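Local coordinates for protein tripeptidase (Staphylococcus aureus subsp. aureus, PDB 3RZA) that probably cleaves tripeptides as a metal-dependent peptidase of the M20/M25/M40 family, at residues Ser223-Ala228 with Ile259-Val264. Residues are numbered along the deposited sequence; the frame is centred on the assembly and turned at random.
Sequences SAINIA and IVADEV
A mixed polar and apolar contact joins Ala224 to Ala261 and Val264, setting the first turn of helix 224-234 against the chain that leads into strand 263-272. Ala224 N donates a nearly straight hydrogen bond (164°) to Ala261 O at 2.8 Å, tying the helix start to the backbone just before the strand. The same oxygen receives a CA-H contact from Ser223. As N-cap, Ser223 turns OG anti to its own N (chi1 -178°), where it accepts two weak bonds, from Ile225 N and Asn226 N; a water accepts from both Ser223 OG (2.7 Å) and Ala261 N (3.0 Å), linking the cap to segment 259-264. Along the first turn the packing is aliphatic. Ala224 CB rests on the backbone where Asp262 joins Glu263, 3.5 Å from Glu263 N. Ile225 CD1 meets Ala261 CB at 3.6 Å, and Ile225 crosses Val264 at about a right angle. Val264 CG2 lies against the Ala224 carbonyl, 3.5 Å from Ala224 O, while CG1 reaches Ala228 CB at 3.8 Å. Gly249 of the second subunit packs on Ile225 and Ala261. A helix start bonded to the loop before a strand and packed on that strand's first residues is consistent with the alpha/beta lid, or dimerisation, domain of M20 peptidases.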
ATOM      1  N   SER A 223       7.431  14.229  -6.089  1.00 17.21           N
ATOM      2  CA  SER A 223       6.859  13.164  -5.277  1.00 16.48           C
ATOM      3  C   SER A 223       5.350  13.070  -5.507  1.00 18.06           C
ATOM      4  O   SER A 223       4.651  14.047  -5.269  1.00 19.09           O
ATOM      5  CB  SER A 223       7.109  13.392  -3.802  1.00 16.39           C
ATOM      6  OG  SER A 223       6.573  12.303  -3.071  1.00 15.72           O
ATOM      7  N   ALA A 224       4.863  11.901  -5.957  1.00 14.90           N
ATOM      8  CA  ALA A 224       3.426  11.621  -6.020  1.00 15.35           C
ATOM      9  C   ALA A 224       2.780  11.514  -4.631  1.00 15.23           C
ATOM     10  O   ALA A 224       1.602  11.803  -4.492  1.00 17.29           O
ATOM     11  CB  ALA A 224       3.153  10.324  -6.844  1.00 13.92           C
ATOM     12  N   ILE A 225       3.546  11.100  -3.613  1.00 17.62           N
ATOM     13  CA  ILE A 225       3.046  11.080  -2.208  1.00 16.14           C
ATOM     14  C   ILE A 225       2.742  12.501  -1.715  1.00 16.15           C
ATOM     15  O   ILE A 225       1.607  12.757  -1.262  1.00 13.77           O
ATOM     16  CB  ILE A 225       4.006  10.367  -1.246  1.00 16.42           C
ATOM     17  CG1 ILE A 225       3.996   8.863  -1.512  1.00 18.40           C
ATOM     18  CG2 ILE A 225       3.641  10.666   0.221  1.00 17.94           C
ATOM     19  CD1 ILE A 225       5.153   8.092  -0.795  1.00 17.18           C
ATOM     20  N   ASN A 226       3.705  13.425  -1.881  1.00 13.95           N
ATOM     21  CA  ASN A 226       3.477  14.848  -1.514  1.00 16.64           C
ATOM     22  C   ASN A 226       2.283  15.452  -2.244  1.00 15.91           C
ATOM     23  O   ASN A 226       1.486  16.126  -1.631  1.00 16.65           O
ATOM     24  CB  ASN A 226       4.715  15.725  -1.760  1.00 16.33           C
ATOM     25  CG  ASN A 226       5.898  15.326  -0.893  1.00 22.37           C
ATOM     26  OD1 ASN A 226       5.858  14.312  -0.184  1.00 23.98           O
ATOM     27  ND2 ASN A 226       6.949  16.119  -0.940  1.00 23.16           N
ATOM     28  N   ILE A 227       2.174  15.191  -3.551  1.00 17.09           N
ATOM     29  CA  ILE A 227       1.062  15.706  -4.364  1.00 18.45           C
ATOM     30  C   ILE A 227      -0.305  15.213  -3.873  1.00 17.80           C
ATOM     31  O   ILE A 227      -1.223  16.019  -3.680  1.00 15.11           O
ATOM     32  CB  ILE A 227       1.191  15.301  -5.856  1.00 18.26           C
ATOM     33  CG1 ILE A 227       2.309  16.082  -6.530  1.00 19.09           C
ATOM     34  CG2 ILE A 227      -0.136  15.572  -6.598  1.00 14.58           C
ATOM     35  CD1 ILE A 227       2.658  15.558  -7.925  1.00 17.93           C
ATOM     36  N   ALA A 228      -0.404  13.886  -3.696  1.00 17.79           N
ATOM     37  CA  ALA A 228      -1.607  13.198  -3.239  1.00 17.53           C
ATOM     38  C   ALA A 228      -2.025  13.640  -1.840  1.00 18.38           C
ATOM     39  O   ALA A 228      -3.220  13.881  -1.610  1.00 20.91           O
ATOM     40  CB  ALA A 228      -1.390  11.668  -3.271  1.00 16.51           C
ATOM     41  N   ILE A 259      14.114   6.738  -2.662  1.00 17.89           N
ATOM     42  CA  ILE A 259      13.612   7.091  -4.000  1.00 19.42           C
ATOM     43  C   ILE A 259      12.432   8.042  -3.864  1.00 18.18           C
ATOM     44  O   ILE A 259      11.525   7.783  -3.071  1.00 20.36           O
ATOM     45  CB  ILE A 259      13.176   5.788  -4.762  1.00 20.42           C
ATOM     46  CG1 ILE A 259      14.388   4.875  -5.002  1.00 25.14           C
ATOM     47  CG2 ILE A 259      12.487   6.124  -6.084  1.00 26.09           C
ATOM     48  CD1 ILE A 259      15.531   5.515  -5.824  1.00 25.04           C
ATOM     49  N   VAL A 260      12.438   9.146  -4.623  1.00 20.44           N
ATOM     50  CA  VAL A 260      11.259  10.018  -4.724  1.00 18.59           C
ATOM     51  C   VAL A 260      10.138   9.183  -5.395  1.00 19.93           C
ATOM     52  O   VAL A 260      10.349   8.623  -6.479  1.00 21.98           O
ATOM     53  CB  VAL A 260      11.541  11.360  -5.510  1.00 20.58           C
ATOM     54  CG1 VAL A 260      10.256  12.222  -5.634  1.00 19.63           C
ATOM     55  CG2 VAL A 260      12.626  12.184  -4.830  1.00 15.94           C
ATOM     56  N   ALA A 261       8.993   9.048  -4.701  1.00 17.39           N
ATOM     57  CA  ALA A 261       7.879   8.188  -5.142  1.00 18.45           C
ATOM     58  C   ALA A 261       7.206   8.775  -6.366  1.00 16.81           C
ATOM     59  O   ALA A 261       6.773   9.923  -6.332  1.00 18.96           O
ATOM     60  CB  ALA A 261       6.827   8.032  -3.995  1.00 16.86           C
ATOM     61  N   ASP A 262       7.121   8.005  -7.445  1.00 19.28           N
ATOM     62  CA  ASP A 262       6.524   8.514  -8.705  1.00 19.98           C
ATOM     63  C   ASP A 262       5.082   8.045  -8.991  1.00 19.27           C
ATOM     64  O   ASP A 262       4.553   8.368 -10.071  1.00 19.73           O
ATOM     65  CB  ASP A 262       7.438   8.236  -9.906  1.00 20.19           C
ATOM     66  CG  ASP A 262       7.512   6.761 -10.287  1.00 24.09           C
ATOM     67  OD1 ASP A 262       7.045   5.904  -9.523  1.00 25.31           O
ATOM     68  OD2 ASP A 262       8.100   6.469 -11.353  1.00 33.06           O
ATOM     69  N   GLU A 263       4.462   7.310  -8.063  1.00 16.50           N
ATOM     70  CA  GLU A 263       3.095   6.832  -8.238  1.00 18.55           C
ATOM     71  C   GLU A 263       2.358   6.610  -6.942  1.00 17.43           C
ATOM     72  O   GLU A 263       2.862   5.928  -6.055  1.00 20.80           O
ATOM     73  CB  GLU A 263       3.061   5.539  -9.044  1.00 18.48           C
ATOM     74  CG  GLU A 263       1.641   4.929  -9.218  1.00 22.07           C
ATOM     75  CD  GLU A 263       1.551   3.887 -10.323  1.00 27.04           C
ATOM     76  OE1 GLU A 263       2.541   3.675 -11.016  1.00 31.09           O
ATOM     77  OE2 GLU A 263       0.481   3.272 -10.501  1.00 26.25           O
ATOM     78  N   VAL A 264       1.121   7.104  -6.901  1.00 17.34           N
ATOM     79  CA  VAL A 264       0.193   6.848  -5.818  1.00 18.78           C
ATOM     80  C   VAL A 264      -1.166   6.519  -6.407  1.00 19.67           C
ATOM     81  O   VAL A 264      -1.638   7.222  -7.311  1.00 18.56           O
ATOM     82  CB  VAL A 264       0.069   8.086  -4.912  1.00 18.09           C
ATOM     83  CG1 VAL A 264      -1.085   7.933  -3.944  1.00 18.74           C
ATOM     84  CG2 VAL A 264       1.357   8.298  -4.147  1.00 18.14           C
TER
HETATM   85  O   HOH W   1       8.539  10.736  -2.213  1.00 18.25           O